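Local coordinates for cellulosomal scaffoldin anchoring protein C (Acetivibrio cellulolyticus, PDB 4UYP) that anchors multienzyme cellulosomes to the cell surface, this chain being its third cohesin, a domain that binds the dockerin of the adaptor scaffoldin ScaB, at residues Leu55-Ser60 and Arg83-Asp88; Gly30-Ser35 and Phe77-Asp82; Ser60-Tyr65 and Ala73-Glu78. One frame throughout, in Å; residues are numbered along the deposited sequence.

Contact 1: Leu55-Ser60 and Arg83-Asp88; sequences LIENAS and RARIID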
loop_
_atom_site.group_PDB
_atom_site.type_symbol
_atom_site.label_atom_id
_atom_site.label_comp_id
_atom_site.label_asym_id
_atom_site.label_seq_id
_atom_site.Cartn_x
_atom_site.Cartn_y
_atom_site.Cartn_z
ATOM N N LEU C 55 -19.451 4.700 -14.503
ATOM C CA LEU C 55 -18.439 5.333 -15.311
ATOM C C LEU C 55 -17.825 4.409 -16.338
ATOM O O LEU C 55 -17.195 4.896 -17.316
ATOM C CB LEU C 55 -17.333 5.950 -14.452
ATOM C CG LEU C 55 -17.833 7.104 -13.565
ATOM C CD1 LEU C 55 -16.631 7.644 -12.806
ATOM C CD2 LEU C 55 -18.481 8.245 -14.378
ATOM N N ILE C 56 -17.947 3.072 -16.173
ATOM C CA ILE C 56 -17.432 2.125 -17.148
ATOM C C ILE C 56 -18.516 1.765 -18.127
ATOM O O ILE C 56 -19.494 1.103 -17.813
ATOM C CB ILE C 56 -16.948 0.825 -16.403
ATOM C CG1 ILE C 56 -15.918 1.169 -15.283
ATOM C CG2 ILE C 56 -16.393 -0.160 -17.415
ATOM C CD1 ILE C 56 -14.726 1.989 -15.750
ATOM N N GLU C 57 -18.280 2.232 -19.340
ATOM C CA GLU C 57 -19.273 2.014 -20.407
ATOM C C GLU C 57 -19.032 0.699 -21.153
ATOM O O GLU C 57 -20.020 0.173 -21.756
ATOM C CB GLU C 57 -19.350 3.180 -21.423
ATOM C CG GLU C 57 -19.359 4.642 -20.933
ATOM C CD GLU C 57 -18.510 5.605 -21.889
ATOM O OE1 GLU C 57 -18.915 5.663 -23.093
ATOM O OE2 GLU C 57 -17.399 6.221 -21.547
ATOM N N ASN C 58 -17.840 0.087 -21.121
ATOM C CA ASN C 58 -17.563 -1.132 -21.813
ATOM C C ASN C 58 -16.551 -1.888 -21.004
ATOM O O ASN C 58 -15.482 -1.379 -20.710
ATOM C CB ASN C 58 -17.007 -0.804 -23.226
ATOM C CG ASN C 58 -16.765 -2.002 -24.080
ATOM O OD1 ASN C 58 -16.267 -3.069 -23.666
ATOM N ND2 ASN C 58 -17.145 -1.863 -25.379
ATOM N N ALA C 59 -16.908 -3.127 -20.652
ATOM C CA ALA C 59 -16.013 -3.941 -19.828
ATOM C C ALA C 59 -14.637 -4.159 -20.377
ATOM O O ALA C 59 -13.723 -4.481 -19.612
ATOM C CB ALA C 59 -16.712 -5.321 -19.531
ATOM N N SER C 60 -14.447 -4.092 -21.705
ATOM C CA SER C 60 -13.145 -4.271 -22.282
ATOM C C SER C 60 -12.142 -3.309 -21.712
ATOM O O SER C 60 -10.923 -3.609 -21.679
ATOM C CB SER C 60 -13.152 -4.093 -23.789
ATOM O OG SER C 60 -13.849 -5.165 -24.417
ATOM N N ARG C 83 -10.506 6.879 -28.068
ATOM C CA ARG C 83 -11.265 7.533 -27.090
ATOM C C ARG C 83 -12.805 7.375 -27.283
ATOM O O ARG C 83 -13.576 8.220 -26.723
ATOM C CB ARG C 83 -10.886 9.001 -26.983
ATOM C CG ARG C 83 -9.508 9.337 -26.704
ATOM C CD ARG C 83 -9.804 10.762 -26.124
ATOM N NE ARG C 83 -8.665 11.130 -25.506
ATOM C CZ ARG C 83 -8.190 11.416 -24.303
ATOM N NH1 ARG C 83 -6.904 11.075 -24.318
ATOM N NH2 ARG C 83 -8.654 12.114 -23.236
ATOM N N ALA C 84 -13.263 6.265 -27.861
ATOM C CA ALA C 84 -14.733 6.000 -28.048
ATOM C C ALA C 84 -15.429 5.877 -26.696
ATOM O O ALA C 84 -16.648 6.123 -26.564
ATOM C CB ALA C 84 -15.027 4.774 -28.924
ATOM N N ARG C 85 -14.656 5.525 -25.665
ATOM C CA ARG C 85 -15.184 5.540 -24.283
ATOM C C ARG C 85 -14.088 6.328 -23.592
ATOM O O ARG C 85 -12.909 6.210 -23.968
ATOM C CB ARG C 85 -15.254 4.118 -23.628
ATOM C CG ARG C 85 -16.474 3.276 -23.982
ATOM C CD ARG C 85 -16.299 2.323 -25.065
ATOM N NE ARG C 85 -15.153 1.449 -24.961
ATOM C CZ ARG C 85 -14.704 0.674 -25.942
ATOM N NH1 ARG C 85 -15.331 0.698 -27.206
ATOM N NH2 ARG C 85 -13.698 -0.152 -25.764
ATOM N N ILE C 86 -14.466 7.120 -22.630
ATOM C CA ILE C 86 -13.463 7.943 -21.915
ATOM C C ILE C 86 -14.150 8.234 -20.599
ATOM O O ILE C 86 -15.423 8.179 -20.565
ATOM C CB ILE C 86 -13.122 9.253 -22.685
ATOM C CG1 ILE C 86 -11.859 9.813 -22.141
ATOM C CG2 ILE C 86 -14.372 10.133 -22.680
ATOM C CD1 ILE C 86 -10.667 9.141 -22.664
ATOM N N ILE C 87 -13.416 8.492 -19.493
ATOM C CA ILE C 87 -14.107 8.910 -18.258
ATOM C C ILE C 87 -13.994 10.438 -18.215
ATOM O O ILE C 87 -12.864 10.966 -18.076
ATOM C CB ILE C 87 -13.495 8.219 -17.062
ATOM C CG1 ILE C 87 -13.823 6.720 -17.065
ATOM C CG2 ILE C 87 -14.078 8.834 -15.739
ATOM C CD1 ILE C 87 -13.138 5.976 -15.948
ATOM N N ASP C 88 -15.145 11.102 -18.447
ATOM C CA ASP C 88 -15.104 12.557 -18.516
ATOM C C ASP C 88 -16.286 13.150 -17.783
ATOM O O ASP C 88 -16.709 14.331 -18.070
ATOM C CB ASP C 88 -15.096 13.043 -19.975
ATOM C CG ASP C 88 -16.337 12.713 -20.681
ATOM O OD1 ASP C 88 -17.250 11.988 -20.233
ATOM O OD2 ASP C 88 -16.391 13.119 -21.963
#

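Contact 2: Gly30-Ser35 and Phe77-Asp82; sequences GIYALS and FEAPVD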
loop_
_atom_site.group_PDB
_atom_site.type_symbol
_atom_site.label_atom_id
_atom_site.label_comp_id
_atom_site.label_asym_id
_atom_site.label_seq_id
_atom_site.Cartn_x
_atom_site.Cartn_y
_atom_site.Cartn_z
ATOM N N GLY C 30 -11.096 14.382 -20.295
ATOM C CA GLY C 30 -11.131 12.911 -20.217
ATOM C C GLY C 30 -9.913 12.289 -19.538
ATOM O O GLY C 30 -8.759 12.726 -19.749
ATOM N N ILE C 31 -10.200 11.214 -18.759
ATOM C CA ILE C 31 -9.151 10.363 -18.229
ATOM C C ILE C 31 -8.990 9.200 -19.200
ATOM O O ILE C 31 -9.988 8.467 -19.473
ATOM C CB ILE C 31 -9.555 9.809 -16.828
ATOM C CG1 ILE C 31 -9.833 10.957 -15.828
ATOM C CG2 ILE C 31 -8.427 8.884 -16.364
ATOM C CD1 ILE C 31 -10.489 10.426 -14.480
ATOM N N TYR C 32 -7.795 9.094 -19.797
ATOM C CA TYR C 32 -7.530 8.030 -20.754
ATOM C C TYR C 32 -7.105 6.711 -20.092
ATOM O O TYR C 32 -7.314 5.636 -20.667
ATOM C CB TYR C 32 -6.384 8.606 -21.652
ATOM C CG TYR C 32 -5.970 7.749 -22.815
ATOM C CD1 TYR C 32 -6.911 7.464 -23.844
ATOM C CD2 TYR C 32 -4.716 7.203 -22.929
ATOM C CE1 TYR C 32 -6.510 6.727 -24.959
ATOM C CE2 TYR C 32 -4.284 6.470 -24.064
ATOM C CZ TYR C 32 -5.207 6.228 -25.052
ATOM O OH TYR C 32 -4.856 5.517 -26.176
ATOM N N ALA C 33 -6.360 6.819 -18.963
ATOM C CA ALA C 33 -5.860 5.558 -18.343
ATOM C C ALA C 33 -5.686 5.877 -16.871
ATOM O O ALA C 33 -5.328 6.964 -16.477
ATOM C CB ALA C 33 -4.525 5.104 -18.945
ATOM N N LEU C 34 -5.903 4.872 -16.018
ATOM C CA LEU C 34 -5.686 5.045 -14.565
ATOM C C LEU C 34 -5.506 3.679 -13.978
ATOM O O LEU C 34 -5.975 2.639 -14.472
ATOM C CB LEU C 34 -6.883 5.777 -13.903
ATOM C CG LEU C 34 -8.170 4.934 -13.743
ATOM C CD1 LEU C 34 -8.201 4.384 -12.288
ATOM C CD2 LEU C 34 -9.382 5.867 -13.996
ATOM N N SER C 35 -4.771 3.670 -12.868
ATOM C CA SER C 35 -4.824 2.498 -11.932
ATOM C C SER C 35 -5.195 3.043 -10.549
ATOM O O SER C 35 -4.900 4.163 -10.206
ATOM C CB SER C 35 -3.487 1.760 -11.885
ATOM O OG SER C 35 -2.484 2.596 -11.338
ATOM N N PHE C 77 -8.340 1.269 -15.661
ATOM C CA PHE C 77 -9.145 1.711 -16.822
ATOM C C PHE C 77 -8.202 2.116 -17.924
ATOM O O PHE C 77 -7.184 2.805 -17.686
ATOM C CB PHE C 77 -9.981 2.927 -16.443
ATOM C CG PHE C 77 -10.734 3.534 -17.607
ATOM C CD1 PHE C 77 -11.843 2.890 -18.170
ATOM C CD2 PHE C 77 -10.299 4.718 -18.168
ATOM C CE1 PHE C 77 -12.543 3.436 -19.239
ATOM C CE2 PHE C 77 -10.983 5.276 -19.256
ATOM C CZ PHE C 77 -12.086 4.647 -19.788
ATOM N N GLU C 78 -8.458 1.597 -19.135
ATOM C CA GLU C 78 -7.691 1.988 -20.338
ATOM C C GLU C 78 -8.731 2.340 -21.392
ATOM O O GLU C 78 -9.413 1.390 -21.890
ATOM C CB GLU C 78 -6.813 0.868 -20.776
ATOM C CG GLU C 78 -5.737 0.394 -19.740
ATOM C CD GLU C 78 -5.331 -1.100 -19.965
ATOM O OE1 GLU C 78 -6.225 -2.002 -19.945
ATOM O OE2 GLU C 78 -4.078 -1.201 -20.157
ATOM N N ALA C 79 -8.914 3.602 -21.720
ATOM C CA ALA C 79 -9.808 3.925 -22.820
ATOM C C ALA C 79 -9.307 3.320 -24.107
ATOM O O ALA C 79 -8.122 3.086 -24.263
ATOM C CB ALA C 79 -9.847 5.408 -22.968
ATOM N N PRO C 80 -10.230 3.015 -24.995
ATOM C CA PRO C 80 -9.753 2.558 -26.315
ATOM C C PRO C 80 -8.971 3.667 -27.039
ATOM O O PRO C 80 -9.105 4.859 -26.699
ATOM C CB PRO C 80 -11.113 2.226 -27.026
ATOM C CG PRO C 80 -12.095 3.203 -26.400
ATOM C CD PRO C 80 -11.687 3.142 -24.911
ATOM N N VAL C 81 -8.270 3.205 -28.078
ATOM C CA VAL C 81 -7.299 4.124 -28.727
ATOM C C VAL C 81 -7.933 5.282 -29.424
ATOM O O VAL C 81 -7.297 6.341 -29.596
ATOM C CB VAL C 81 -6.367 3.462 -29.734
ATOM C CG1 VAL C 81 -5.156 4.376 -30.000
ATOM C CG2 VAL C 81 -5.853 2.193 -29.196
ATOM N N ASP C 82 -9.205 5.156 -29.812
ATOM C CA ASP C 82 -9.998 6.244 -30.355
ATOM C C ASP C 82 -10.738 7.086 -29.405
ATOM O O ASP C 82 -11.563 7.932 -29.774
ATOM C CB ASP C 82 -10.931 5.713 -31.477
ATOM C CG ASP C 82 -11.941 4.644 -30.979
ATOM O OD1 ASP C 82 -11.865 4.280 -29.730
ATOM O OD2 ASP C 82 -12.832 4.170 -31.742
HETATM O O HOH W 1 -5.404 7.376 -28.227
#

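Contact 3: Ser60-Tyr65 and Ala73-Glu78; sequences SDFTTY and ASMTFE. With SO4 (sulfate ion), chain R.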
loop_
_atom_site.group_PDB
_atom_site.type_symbol
_atom_site.label_atom_id
_atom_site.label_comp_id
_atom_site.label_asym_id
_atom_site.label_seq_id
_atom_site.Cartn_x
_atom_site.Cartn_y
_atom_site.Cartn_z
ATOM N N SER C 60 -14.447 -4.092 -21.705
ATOM C CA SER C 60 -13.145 -4.271 -22.282
ATOM C C SER C 60 -12.142 -3.309 -21.712
ATOM O O SER C 60 -10.923 -3.609 -21.679
ATOM C CB SER C 60 -13.152 -4.093 -23.789
ATOM O OG SER C 60 -13.849 -5.165 -24.417
ATOM N N ASP C 61 -12.632 -2.180 -21.218
ATOM C CA ASP C 61 -11.707 -1.111 -20.799
ATOM C C ASP C 61 -11.287 -1.252 -19.337
ATOM O O ASP C 61 -10.397 -0.507 -18.844
ATOM C CB ASP C 61 -12.378 0.264 -20.979
ATOM C CG ASP C 61 -12.916 0.477 -22.406
ATOM O OD1 ASP C 61 -12.369 -0.130 -23.318
ATOM O OD2 ASP C 61 -13.820 1.299 -22.499
ATOM N N PHE C 62 -11.899 -2.142 -18.579
ATOM C CA PHE C 62 -11.775 -2.203 -17.104
ATOM C C PHE C 62 -11.321 -3.576 -16.650
ATOM O O PHE C 62 -11.782 -4.579 -17.098
ATOM C CB PHE C 62 -13.196 -1.957 -16.536
ATOM C CG PHE C 62 -13.283 -1.948 -15.019
ATOM C CD1 PHE C 62 -12.832 -0.836 -14.282
ATOM C CD2 PHE C 62 -13.921 -3.005 -14.375
ATOM C CE1 PHE C 62 -12.981 -0.811 -12.930
ATOM C CE2 PHE C 62 -14.077 -2.969 -13.016
ATOM C CZ PHE C 62 -13.620 -1.890 -12.271
ATOM N N THR C 63 -10.267 -3.571 -15.835
ATOM C CA THR C 63 -9.644 -4.802 -15.361
ATOM C C THR C 63 -9.487 -4.725 -13.865
ATOM O O THR C 63 -9.137 -3.647 -13.312
ATOM C CB THR C 63 -8.231 -5.022 -15.942
ATOM O OG1 THR C 63 -8.362 -4.836 -17.377
ATOM C CG2 THR C 63 -7.792 -6.446 -15.694
ATOM N N THR C 64 -9.708 -5.836 -13.139
ATOM C CA THR C 64 -9.545 -5.820 -11.672
ATOM C C THR C 64 -8.771 -7.073 -11.239
ATOM O O THR C 64 -8.713 -8.068 -11.927
ATOM C CB THR C 64 -10.883 -5.745 -10.958
ATOM O OG1 THR C 64 -11.546 -7.057 -11.038
ATOM C CG2 THR C 64 -11.828 -4.696 -11.446
ATOM N N TYR C 65 -8.216 -6.918 -10.048
ATOM C CA TYR C 65 -7.439 -8.005 -9.459
ATOM C C TYR C 65 -7.458 -7.764 -7.972
ATOM O O TYR C 65 -7.291 -6.660 -7.532
ATOM C CB TYR C 65 -6.015 -8.073 -9.963
ATOM C CG TYR C 65 -5.225 -9.177 -9.265
ATOM C CD1 TYR C 65 -5.478 -10.533 -9.559
ATOM C CD2 TYR C 65 -4.243 -8.834 -8.384
ATOM C CE1 TYR C 65 -4.703 -11.506 -8.829
ATOM C CE2 TYR C 65 -3.534 -9.761 -7.651
ATOM C CZ TYR C 65 -3.746 -11.046 -7.934
ATOM O OH TYR C 65 -3.049 -12.020 -7.163
ATOM N N ALA C 73 -6.514 -4.598 -3.410
ATOM C CA ALA C 73 -7.413 -4.663 -4.581
ATOM C C ALA C 73 -6.985 -3.591 -5.534
ATOM O O ALA C 73 -6.841 -2.440 -5.165
ATOM C CB ALA C 73 -8.873 -4.471 -4.187
ATOM N N SER C 74 -6.910 -3.965 -6.815
ATOM C CA SER C 74 -6.417 -3.053 -7.896
ATOM C C SER C 74 -7.414 -3.036 -9.024
ATOM O O SER C 74 -7.993 -4.061 -9.362
ATOM C CB SER C 74 -5.099 -3.505 -8.517
ATOM O OG SER C 74 -4.077 -3.621 -7.500
ATOM N N MET C 75 -7.573 -1.871 -9.587
ATOM C CA MET C 75 -8.510 -1.619 -10.715
ATOM C C MET C 75 -7.731 -0.830 -11.780
ATOM O O MET C 75 -7.043 0.130 -11.405
ATOM C CB MET C 75 -9.740 -0.810 -10.191
ATOM C CG MET C 75 -10.736 -1.727 -9.422
ATOM S SD MET C 75 -11.199 -0.966 -7.827
ATOM C CE MET C 75 -9.725 -1.184 -6.776
ATOM N N THR C 76 -7.929 -1.170 -13.042
ATOM C CA THR C 76 -7.397 -0.282 -14.121
ATOM C C THR C 76 -8.481 0.061 -15.095
ATOM O O THR C 76 -9.416 -0.708 -15.355
ATOM C CB THR C 76 -6.235 -0.878 -14.941
ATOM O OG1 THR C 76 -6.598 -2.148 -15.539
ATOM C CG2 THR C 76 -5.050 -1.145 -13.981
ATOM N N PHE C 77 -8.340 1.269 -15.661
ATOM C CA PHE C 77 -9.145 1.711 -16.822
ATOM C C PHE C 77 -8.202 2.116 -17.924
ATOM O O PHE C 77 -7.184 2.805 -17.686
ATOM C CB PHE C 77 -9.981 2.927 -16.443
ATOM C CG PHE C 77 -10.734 3.534 -17.607
ATOM C CD1 PHE C 77 -11.843 2.890 -18.170
ATOM C CD2 PHE C 77 -10.299 4.718 -18.168
ATOM C CE1 PHE C 77 -12.543 3.436 -19.239
ATOM C CE2 PHE C 77 -10.983 5.276 -19.256
ATOM C CZ PHE C 77 -12.086 4.647 -19.788
ATOM N N GLU C 78 -8.458 1.597 -19.135
ATOM C CA GLU C 78 -7.691 1.988 -20.338
ATOM C C GLU C 78 -8.731 2.340 -21.392
ATOM O O GLU C 78 -9.413 1.390 -21.890
ATOM C CB GLU C 78 -6.813 0.868 -20.776
ATOM C CG GLU C 78 -5.737 0.394 -19.740
ATOM C CD GLU C 78 -5.331 -1.100 -19.965
ATOM O OE1 GLU C 78 -6.225 -2.002 -19.945
ATOM O OE2 GLU C 78 -4.078 -1.201 -20.157
HETATM S S SO4 R . -12.228 -8.581 -14.116
HETATM O O1 SO4 R . -13.521 -8.335 -14.983
HETATM O O2 SO4 R . -12.530 -7.893 -12.788
HETATM O O3 SO4 R . -11.083 -7.920 -14.691
HETATM O O4 SO4 R . -11.648 -10.068 -13.754
HETATM O O HOH W 2 -8.145 -2.824 -21.752
HETATM O O HOH W 3 -8.045 -2.057 -17.952
HETATM O O HOH W 4 -9.696 -0.514 -23.874
#

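Contact 1: Leu55-Ser60 and Arg83-Asp88
Glu57 OE2 takes the backbone N-H of Ile86 on its syn side, N to OE2 3.3 Å with 152° at the hydrogen. The grip is modest: Ile86 O, another acceptor, lies 3.0 Å from the same OE2 and probably weakens it. The other oxygen, OE1, rests against Arg85 CG at 3.5 Å rather than meeting the guanidinium. Bends at chi2 (96°) and chi3 fold the Arg85 chain back over Asn58, where guanidinium and amide stack with their planes 27° apart; Asn58 ND2 sits over the centre of the guanidinium, and Asn58 CB is 3.4 Å from Arg85 NE. Arg85 NH2 forms a salt bridge with Asp61 beyond the stack. Asn58 OD1 turns the other way and accepts Ser60 N at 2.9 Å, an Asx turn leading into the short 3-10 segment before strand 62-67. Two loops of the cohesin beta sandwich thus meet here, one before that strand and one before strand 91-100. Beneath these polar groups, Leu55 CD1 packs on Ile87 CG2 at 4.1 Å, and Ile56 CD1 reaches Ile87 CD1 at 4.3 Å, both isoleucines also lying on Phe77 and Phe93.

Contact 2: Gly30-Ser35 and Phe77-Asp82
Both rings hang from a CG placed trans to the main-chain nitrogen (chi1 -176° in Tyr32, 174° in Phe77), which carries the Tyr32 ring along Ala79-Val81 and the Phe77 ring back beside the Ile31 and Tyr32 carbonyls. Tyr32 CD1 rests on Ala79 CB at 3.7 Å, and CE1 passes close to the carbonyl of Pro80. At the far end of the ring a water donates to Tyr32 OH at 2.8 Å and to Val81 O at 2.6 Å, tying the phenol to the loop. The same hydroxyl is hydrogen-bonded to Asp59 of the ScaB chain, so the water and the dockerin together fix the end of the ring. Phe77 turns an edge to Ile31 O, which lies near the ring plane, 3.3 Å from CE2. These residues sit where strand 33-39 begins and strand 72-78 ends, neighbouring antiparallel strands of the cohesin sandwich. Leu34 and Phe77 form a hydrogen-bonded pair, Leu34 N to Phe77 O 2.9 Å and Phe77 N to Leu34 O 3.0 Å. Ala33 and Glu78 follow as a non-hydrogen-bonded pair, and Ala79 N closes the ladder on Tyr32 O at 2.8 Å with a nearly straight 165° at the hydrogen. On the flank away from strand 72-78, the start of strand 33-39 has a classic beta bulge, Tyr32 and Ala33 both facing Tyr122 of strand 109-122. Leu34 and Phe77 share the face turned to Phe93, Leu34 CG touching Phe77 CB at 3.8 Å. Glu78 lies on the face that meets the dockerin, where its OE1 makes a salt bridge with Arg22 of the ScaB chain; nearby, Ala79 O accepts from Arg58 of that chain.

Contact 3: Ser60-Tyr65 and Ala73-Glu78
Strands 62-67 and 72-78 form a beta hairpin, and Ser60-Tyr65 pairs here with Ala73-Glu78, the two strand axes running antiparallel at 167°. Thr63 with Thr76 and Tyr65 with Ser74 are hydrogen-bonded pairs; Thr64 with Met75, between them, and Phe62 with Phe77, before Thr63-Thr76, are non-hydrogen-bonded. In the ladder Thr76 N meets Thr63 O at 2.8 Å, while Ser74 N approaches Tyr65 O at 2.8 Å almost in line with the carbonyl, at 173°. Glu78 N extends the pairing to Asp61 O, just ahead of the start of strand 62-67. On the face carrying Thr63 and Thr76, one water knits both strands together, 2.9 Å from Thr63 OG1, 2.8 Å from Thr76 OG1 and 2.7 Å from Glu78 OE1, with Asp61 O also in reach. Thr76 OG1, set between its own backbone N and carbonyl carbon, comes within 3.3 Å of Thr63 CB as the two side chains run alongside each other. Asp61 CB lies against Phe77 CE1 at 3.6 Å, its carboxylate turned nearly perpendicular to the ring and directed to Arg85. The opposite face is largely apolar: Met75 CG touches Thr64 CG2 and Phe62 CZ, both on one side of it, and the Phe62 ring makes an edge-to-face contact with Phe93. Along the outer edge of strand 62-67, Thr64 N donates to sulfate O3 at 2.9 Å; the sulfate probably came from the crystallisation liquor. Ser74 OG bonds to Leu26 O of the ScaB chain, and Thr63 and Thr76 pack on Arg22 of that chain, which also pairs with Glu78 OE1. One polar, dockerin-facing side and one core-facing side are characteristic of the 8-3-6-5 sheet of type I cohesins.

In the fold
Contacts 2 and 3 are buried and share strand 72-78, which pairs with strand 33-39 in the one and strand 62-67 in the other; together they build three neighbouring strands of the dockerin-binding sheet. Contact 1 is partly exposed and joins two loops at the end of that sheet, with side-chain polar groups and an amide-guanidinium stack where the others rely on backbone ladders. The Arg85-Asp61 salt bridge couples contact 1 to contact 3, and Ile87 O probably accepts from Ile31 N, linking it to contact 2. Phe77 belongs to both strand contacts and also receives Ile56 and Ile87, so apolar side chains of contact 1 pack on a residue shared by contacts 2 and 3.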